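Local atomic coordinates of putative esterase PA1618 (Pseudomonas aeruginosa, PDB entry 4QD8), a protein that probably hydrolyses acyl-CoA thioesters, perhaps including 1,4-dihydroxy-2-naphthoyl-CoA, and binds the substrate analogue phenacyl-CoA as a hotdog-fold thioesterase. Residues Q12-Q17 against G26-A31; M41-R46 against R93-G98. All blocks are in the same frame, centred on the assembly; numbering follows the deposited sequence.

Contact 1 of 2, residues Q12-Q17 against G26-A31; sequences QLNASQ and GIRFEA
In the N-terminal part of this hotdog domain, helix 10-15 and the residues just after it are held to the segment entering strand 28-32 by two side-chain amides: N14, on the helix, bonds the main chain of F29 in the strand, and Q17, beyond the helix, that of I27 just before it. The N14 amide works as a two-pronged clamp: F29 N donates to N14 OD1 at 2.8 Å, on an in-plane lone pair, while N14 ND2 donates to F29 O at 3.2 Å, also in the carbonyl plane. With both prongs engaged the amide cannot flip without losing them. Q17 is extended beyond CG; its NE2 donates a hydrogen bond to I27 O at 3.0 Å, from 47° above the carbonyl plane, and its OE1 rests against I27 CG2.

The F29 ring fits among these groups. L13 CB sits over one face, 4.2 Å from the ring centroid in a CH-pi contact. At the ring's edge come N14 OD1 and the Q17 amide, whose plane is turned 66° from the ring. M69 of helix 56-72 packs on L13. The contact thus joins the N-terminal helix to strand 28-32, which pairs with strand 36-42 in the antiparallel hotdog sheet.

Contact 2 of 2, residues M41-R46 against R93-G98; sequences MPVDSR and RGLRSG
V43 meets the backbone of R96-G98 with its whole side chain, and the orientation of its two methyl groups decides how. CG1 stands opposite the backbone N (chi1 -180°), which sends it out over the peptide that follows R96; there it lies 3.4 Å from R96 C and nearly as close to R96 O. V43 CB passes 3.5 Å from G98 O, and the other methyl, CG2, turned beside the backbone N, is further from that oxygen at 3.8 Å. The valine thus packs through CG1 on the R96-S97 peptide and keeps CB and CG2 near G98 O, while L95 CB approaches CG1 more loosely, at 4.4 Å.

The CB atoms of R96 and S97 leave the main chain on the side away from segment 41-46, so that V43 packs largely on main-chain atoms. One strong polar bond fixes the register: V43 N donates to G98 O at 2.8 Å and 167°, with the donor tilted 24° from the carbonyl plane. S97 CA adds a CH contact to V43 O. The bond follows on from the antiparallel pairing of strands 36-42 and 99-106 of the hotdog sheet, in which M41 is bonded to V100. R96 O accepts from H48 NE2, and the R96 guanidinium is bonded through NH1 to F51 O, tying the same loop to the chain ahead of helix 56-72.

Beyond V43, segment 41-46 is shaped by an Asx turn, in which D44 OD1 accepts from R46 N. The R46 guanidinium also comes side-on to the D44 carboxylate in a salt bridge, NE to OD1 and NH2 to the syn lone pair of OD2, and L24 of the second subunit packs against R46.

How the contacts relate
Contacts 1 and 2 illustrate how separate places on one curved antiparallel sheet can be linked through neighbouring strands. Their centres are about 18 Å apart, and both segments of contact 1 come earlier in the chain than either segment of contact 2. Strands 28-32 and 36-42, consecutive in sequence and neighbours in the sheet, join them. The two sites also touch directly, with G26 O packing on P42 CD at 3.4 Å and I27 CG1 on M41 SD at 3.9 Å. I27 of contact 1 and M41 of contact 2 both pack on L62 of helix 56-72, the long helix that the hotdog sheet wraps, so the two contacts share a patch of the core.

Contact 1 of 2, residues Q12-Q17 against G26-A31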
ATOM      1  N   GLN A  12       8.898  -3.808 -30.394  1.00 23.89           N
ATOM      2  CA  GLN A  12       7.461  -4.027 -30.325  1.00 26.27           C
ATOM      3  C   GLN A  12       6.898  -3.398 -29.061  1.00 19.19           C
ATOM      4  O   GLN A  12       5.828  -2.772 -29.084  1.00 22.26           O
ATOM      5  CB  GLN A  12       7.147  -5.528 -30.318  1.00 27.69           C
ATOM      6  CG  GLN A  12       7.434  -6.273 -31.610  1.00 34.83           C
ATOM      7  CD  GLN A  12       7.277  -7.777 -31.442  1.00 41.06           C
ATOM      8  OE1 GLN A  12       7.706  -8.348 -30.438  1.00 45.37           O
ATOM      9  NE2 GLN A  12       6.650  -8.423 -32.420  1.00 45.77           N
ATOM     10  N   LEU A  13       7.606  -3.575 -27.950  1.00 22.11           N
ATOM     11  CA  LEU A  13       7.149  -3.007 -26.681  1.00 23.25           C
ATOM     12  C   LEU A  13       7.029  -1.495 -26.829  1.00 19.20           C
ATOM     13  O   LEU A  13       6.004  -0.898 -26.478  1.00 22.09           O
ATOM     14  CB  LEU A  13       8.089  -3.364 -25.522  1.00 20.76           C
ATOM     15  CG  LEU A  13       8.320  -4.859 -25.246  1.00 23.82           C
ATOM     16  CD1 LEU A  13       9.173  -5.041 -24.009  1.00 26.35           C
ATOM     17  CD2 LEU A  13       7.006  -5.580 -25.087  1.00 30.19           C
ATOM     18  N   ASN A  14       8.072  -0.876 -27.370  1.00 21.81           N
ATOM     19  CA  ASN A  14       8.041   0.563 -27.596  1.00 19.19           C
ATOM     20  C   ASN A  14       7.003   0.981 -28.620  1.00 20.24           C
ATOM     21  O   ASN A  14       6.234   1.907 -28.387  1.00 20.08           O
ATOM     22  CB  ASN A  14       9.425   1.081 -27.981  1.00 18.60           C
ATOM     23  CG  ASN A  14      10.371   1.114 -26.798  1.00 21.09           C
ATOM     24  OD1 ASN A  14       9.976   1.498 -25.698  1.00 20.81           O
ATOM     25  ND2 ASN A  14      11.609   0.692 -27.004  1.00 21.08           N
ATOM     26  N   ALA A  15       6.982   0.298 -29.762  1.00 18.23           N
ATOM     27  CA  ALA A  15       6.000   0.600 -30.793  1.00 22.24           C
ATOM     28  C   ALA A  15       4.555   0.479 -30.283  1.00 19.87           C
ATOM     29  O   ALA A  15       3.679   1.232 -30.701  1.00 22.28           O
ATOM     30  CB  ALA A  15       6.219  -0.292 -32.026  1.00 19.75           C
ATOM     31  N   SER A  16       4.316  -0.461 -29.369  1.00 22.18           N
ATOM     32  CA  SER A  16       2.951  -0.717 -28.903  1.00 25.56           C
ATOM     33  C   SER A  16       2.377   0.435 -28.086  1.00 23.49           C
ATOM     34  O   SER A  16       1.165   0.510 -27.878  1.00 25.66           O
ATOM     35  CB  SER A  16       2.871  -2.035 -28.120  1.00 25.40           C
ATOM     36  OG  SER A  16       3.555  -1.953 -26.884  1.00 29.43           O
ATOM     37  N   GLN A  17       3.236   1.355 -27.648  1.00 24.37           N
ATOM     38  CA  GLN A  17       2.796   2.470 -26.812  1.00 24.69           C
ATOM     39  C   GLN A  17       2.219   3.638 -27.587  1.00 26.95           C
ATOM     40  O   GLN A  17       1.793   4.628 -26.995  1.00 25.15           O
ATOM     41  CB  GLN A  17       3.958   2.998 -25.977  1.00 23.17           C
ATOM     42  CG  GLN A  17       4.527   2.021 -25.008  1.00 21.62           C
ATOM     43  CD  GLN A  17       5.529   2.682 -24.106  1.00 24.90           C
ATOM     44  OE1 GLN A  17       5.334   2.750 -22.890  1.00 25.09           O
ATOM     45  NE2 GLN A  17       6.608   3.193 -24.692  1.00 25.20           N
ATOM     46  N   GLY A  26       7.392   9.635 -23.005  1.00 19.48           N
ATOM     47  CA  GLY A  26       8.722   9.230 -23.416  1.00 20.82           C
ATOM     48  C   GLY A  26       9.255   7.991 -22.728  1.00 20.26           C
ATOM     49  O   GLY A  26      10.463   7.778 -22.667  1.00 19.30           O
ATOM     50  N   ILE A  27       8.356   7.148 -22.226  1.00 20.35           N
ATOM     51  CA  ILE A  27       8.779   5.870 -21.664  1.00 19.95           C
ATOM     52  C   ILE A  27       9.430   5.007 -22.741  1.00 17.86           C
ATOM     53  O   ILE A  27       8.904   4.847 -23.848  1.00 19.56           O
ATOM     54  CB  ILE A  27       7.610   5.125 -20.973  1.00 18.17           C
ATOM     55  CG1 ILE A  27       7.141   5.908 -19.745  1.00 17.15           C
ATOM     56  CG2 ILE A  27       8.036   3.705 -20.569  1.00 17.45           C
ATOM     57  CD1 ILE A  27       5.884   5.311 -19.043  1.00 19.47           C
ATOM     58  N   ARG A  28      10.604   4.484 -22.413  1.00 17.48           N
ATOM     59  CA  ARG A  28      11.375   3.687 -23.349  1.00 19.75           C
ATOM     60  C   ARG A  28      11.759   2.371 -22.692  1.00 19.79           C
ATOM     61  O   ARG A  28      12.462   2.368 -21.681  1.00 19.24           O
ATOM     62  CB  ARG A  28      12.635   4.463 -23.766  1.00 22.57           C
ATOM     63  CG  ARG A  28      13.504   3.754 -24.794  1.00 29.62           C
ATOM     64  CD  ARG A  28      14.758   4.567 -25.112  1.00 33.99           C
ATOM     65  NE  ARG A  28      15.708   4.587 -23.997  1.00 37.05           N
ATOM     66  CZ  ARG A  28      16.537   5.594 -23.733  1.00 38.35           C
ATOM     67  NH1 ARG A  28      16.535   6.678 -24.496  1.00 38.97           N
ATOM     68  NH2 ARG A  28      17.358   5.524 -22.693  1.00 39.31           N
ATOM     69  N   PHE A  29      11.284   1.256 -23.250  1.00 18.20           N
ATOM     70  CA  PHE A  29      11.762  -0.054 -22.816  1.00 19.60           C
ATOM     71  C   PHE A  29      13.184  -0.229 -23.324  1.00 19.84           C
ATOM     72  O   PHE A  29      13.428  -0.082 -24.524  1.00 21.89           O
ATOM     73  CB  PHE A  29      10.838  -1.160 -23.326  1.00 20.10           C
ATOM     74  CG  PHE A  29       9.487  -1.132 -22.668  1.00 19.45           C
ATOM     75  CD1 PHE A  29       8.493  -0.291 -23.136  1.00 18.13           C
ATOM     76  CD2 PHE A  29       9.236  -1.909 -21.545  1.00 18.30           C
ATOM     77  CE1 PHE A  29       7.251  -0.232 -22.504  1.00 21.61           C
ATOM     78  CE2 PHE A  29       8.010  -1.864 -20.912  1.00 18.77           C
ATOM     79  CZ  PHE A  29       7.011  -1.019 -21.390  1.00 17.99           C
ATOM     80  N   GLU A  30      14.107  -0.527 -22.408  1.00 21.37           N
ATOM     81  CA  GLU A  30      15.541  -0.406 -22.668  1.00 23.73           C
ATOM     82  C   GLU A  30      16.293  -1.715 -22.694  1.00 24.85           C
ATOM     83  O   GLU A  30      17.270  -1.871 -23.432  1.00 28.54           O
ATOM     84  CB  GLU A  30      16.190   0.411 -21.557  1.00 27.14           C
ATOM     85  CG  GLU A  30      15.458   1.660 -21.194  1.00 28.34           C
ATOM     86  CD  GLU A  30      16.401   2.725 -20.737  1.00 33.85           C
ATOM     87  OE1 GLU A  30      16.370   3.822 -21.339  1.00 38.03           O
ATOM     88  OE2 GLU A  30      17.170   2.458 -19.781  1.00 34.29           O
ATOM     89  N   ALA A  31      15.886  -2.635 -21.830  1.00 20.76           N
ATOM     90  CA  ALA A  31      16.681  -3.824 -21.570  1.00 24.13           C
ATOM     91  C   ALA A  31      15.831  -4.916 -20.963  1.00 22.25           C
ATOM     92  O   ALA A  31      14.780  -4.655 -20.375  1.00 21.64           O
ATOM     93  CB  ALA A  31      17.828  -3.488 -20.634  1.00 23.66           C
TER

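Contact 2 of 2, residues M41-R46 against R93-G98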
ATOM      1  N   MET A  41      12.424   6.828 -18.305  1.00 18.08           N
ATOM      2  CA  MET A  41      11.517   7.912 -18.630  1.00 19.23           C
ATOM      3  C   MET A  41      12.248   9.211 -18.362  1.00 18.69           C
ATOM      4  O   MET A  41      12.975   9.308 -17.383  1.00 16.70           O
ATOM      5  CB  MET A  41      10.290   7.829 -17.724  1.00 16.35           C
ATOM      6  CG  MET A  41       9.154   8.795 -18.055  1.00 18.83           C
ATOM      7  SD  MET A  41       7.736   8.550 -16.960  1.00 20.00           S
ATOM      8  CE  MET A  41       8.497   8.877 -15.377  1.00 18.74           C
ATOM      9  N   PRO A  42      12.057  10.216 -19.230  1.00 20.25           N
ATOM     10  CA  PRO A  42      12.692  11.518 -18.969  1.00 21.45           C
ATOM     11  C   PRO A  42      12.101  12.231 -17.761  1.00 20.09           C
ATOM     12  O   PRO A  42      10.909  12.086 -17.468  1.00 18.25           O
ATOM     13  CB  PRO A  42      12.370  12.323 -20.237  1.00 21.70           C
ATOM     14  CG  PRO A  42      11.127  11.666 -20.792  1.00 22.82           C
ATOM     15  CD  PRO A  42      11.335  10.201 -20.512  1.00 21.97           C
ATOM     16  N   VAL A  43      12.948  12.977 -17.054  1.00 17.70           N
ATOM     17  CA  VAL A  43      12.502  13.870 -15.993  1.00 18.22           C
ATOM     18  C   VAL A  43      12.548  15.282 -16.560  1.00 20.88           C
ATOM     19  O   VAL A  43      13.608  15.925 -16.582  1.00 21.02           O
ATOM     20  CB  VAL A  43      13.389  13.745 -14.737  1.00 17.52           C
ATOM     21  CG1 VAL A  43      12.910  14.675 -13.641  1.00 19.60           C
ATOM     22  CG2 VAL A  43      13.408  12.285 -14.242  1.00 20.35           C
ATOM     23  N   ASP A  44      11.404  15.746 -17.056  1.00 20.18           N
ATOM     24  CA  ASP A  44      11.330  17.050 -17.705  1.00 20.67           C
ATOM     25  C   ASP A  44       9.920  17.627 -17.574  1.00 19.67           C
ATOM     26  O   ASP A  44       9.154  17.179 -16.731  1.00 18.18           O
ATOM     27  CB  ASP A  44      11.847  16.995 -19.163  1.00 21.53           C
ATOM     28  CG  ASP A  44      11.011  16.102 -20.077  1.00 23.05           C
ATOM     29  OD1 ASP A  44       9.805  15.895 -19.835  1.00 24.74           O
ATOM     30  OD2 ASP A  44      11.574  15.622 -21.076  1.00 27.47           O
ATOM     31  N   SER A  45       9.576  18.628 -18.382  1.00 21.28           N
ATOM     32  CA  SER A  45       8.264  19.264 -18.267  1.00 21.71           C
ATOM     33  C   SER A  45       7.091  18.302 -18.477  1.00 21.26           C
ATOM     34  O   SER A  45       5.985  18.546 -17.990  1.00 22.78           O
ATOM     35  CB  SER A  45       8.152  20.459 -19.223  1.00 23.96           C
ATOM     36  OG  SER A  45       8.374  20.047 -20.554  1.00 29.52           O
ATOM     37  N   ARG A  46       7.332  17.203 -19.180  1.00 20.40           N
ATOM     38  CA  ARG A  46       6.266  16.233 -19.418  1.00 19.97           C
ATOM     39  C   ARG A  46       5.912  15.462 -18.147  1.00 20.01           C
ATOM     40  O   ARG A  46       4.791  14.980 -18.002  1.00 18.37           O
ATOM     41  CB  ARG A  46       6.675  15.247 -20.511  1.00 24.30           C
ATOM     42  CG  ARG A  46       6.741  15.840 -21.906  1.00 26.63           C
ATOM     43  CD  ARG A  46       7.434  14.883 -22.858  1.00 27.91           C
ATOM     44  NE  ARG A  46       8.875  14.811 -22.608  1.00 28.80           N
ATOM     45  CZ  ARG A  46       9.723  14.033 -23.273  1.00 27.10           C
ATOM     46  NH1 ARG A  46       9.281  13.229 -24.232  1.00 31.22           N
ATOM     47  NH2 ARG A  46      11.017  14.049 -22.978  1.00 32.07           N
ATOM     48  N   ARG A  93      13.557   9.599  -3.025  1.00 17.06           N
ATOM     49  CA  ARG A  93      14.383  10.769  -3.339  1.00 17.09           C
ATOM     50  C   ARG A  93      13.751  11.548  -4.471  1.00 18.42           C
ATOM     51  O   ARG A  93      13.230  10.965  -5.423  1.00 19.14           O
ATOM     52  CB  ARG A  93      15.785  10.337  -3.781  1.00 18.49           C
ATOM     53  CG  ARG A  93      16.677   9.849  -2.643  1.00 19.82           C
ATOM     54  CD  ARG A  93      18.068   9.513  -3.136  1.00 23.18           C
ATOM     55  NE  ARG A  93      18.964   9.151  -2.039  1.00 23.02           N
ATOM     56  CZ  ARG A  93      19.030   7.933  -1.510  1.00 23.03           C
ATOM     57  NH1 ARG A  93      18.249   6.965  -1.975  1.00 22.72           N
ATOM     58  NH2 ARG A  93      19.875   7.681  -0.512  1.00 25.22           N
ATOM     59  N   GLY A  94      13.828  12.872  -4.401  1.00 18.10           N
ATOM     60  CA  GLY A  94      13.349  13.685  -5.502  1.00 18.94           C
ATOM     61  C   GLY A  94      14.307  13.708  -6.681  1.00 17.78           C
ATOM     62  O   GLY A  94      15.525  13.541  -6.524  1.00 25.20           O
ATOM     63  N   LEU A  95      13.767  13.893  -7.878  1.00 17.71           N
ATOM     64  CA  LEU A  95      14.588  14.038  -9.083  1.00 18.33           C
ATOM     65  C   LEU A  95      14.137  15.281  -9.832  1.00 18.80           C
ATOM     66  O   LEU A  95      12.946  15.587  -9.856  1.00 19.16           O
ATOM     67  CB  LEU A  95      14.456  12.824 -10.006  1.00 17.97           C
ATOM     68  CG  LEU A  95      14.926  11.489  -9.433  1.00 17.09           C
ATOM     69  CD1 LEU A  95      14.532  10.358 -10.371  1.00 17.53           C
ATOM     70  CD2 LEU A  95      16.416  11.534  -9.231  1.00 20.40           C
ATOM     71  N   ARG A  96      15.082  15.993 -10.447  1.00 21.92           N
ATOM     72  CA  ARG A  96      14.756  17.225 -11.178  1.00 23.77           C
ATOM     73  C   ARG A  96      15.050  17.147 -12.678  1.00 19.20           C
ATOM     74  O   ARG A  96      14.398  17.809 -13.475  1.00 24.21           O
ATOM     75  CB  ARG A  96      15.485  18.434 -10.573  1.00 25.04           C
ATOM     76  CG  ARG A  96      14.932  18.890  -9.238  1.00 27.20           C
ATOM     77  CD  ARG A  96      15.412  20.300  -8.868  1.00 32.82           C
ATOM     78  NE  ARG A  96      14.862  20.750  -7.587  1.00 37.76           N
ATOM     79  CZ  ARG A  96      13.723  21.424  -7.455  1.00 35.84           C
ATOM     80  NH1 ARG A  96      13.001  21.734  -8.526  1.00 35.64           N
ATOM     81  NH2 ARG A  96      13.300  21.791  -6.249  1.00 37.63           N
ATOM     82  N   SER A  97      16.026  16.342 -13.069  1.00 21.17           N
ATOM     83  CA  SER A  97      16.407  16.265 -14.474  1.00 22.16           C
ATOM     84  C   SER A  97      17.013  14.912 -14.788  1.00 22.48           C
ATOM     85  O   SER A  97      17.095  14.038 -13.917  1.00 21.88           O
ATOM     86  CB  SER A  97      17.405  17.374 -14.814  1.00 24.43           C
ATOM     87  OG  SER A  97      18.540  17.271 -13.977  1.00 29.23           O
ATOM     88  N   GLY A  98      17.441  14.741 -16.035  1.00 23.85           N
ATOM     89  CA  GLY A  98      17.950  13.464 -16.501  1.00 23.44           C
ATOM     90  C   GLY A  98      16.815  12.495 -16.763  1.00 21.09           C
ATOM     91  O   GLY A  98      15.749  12.893 -17.228  1.00 19.81           O
TER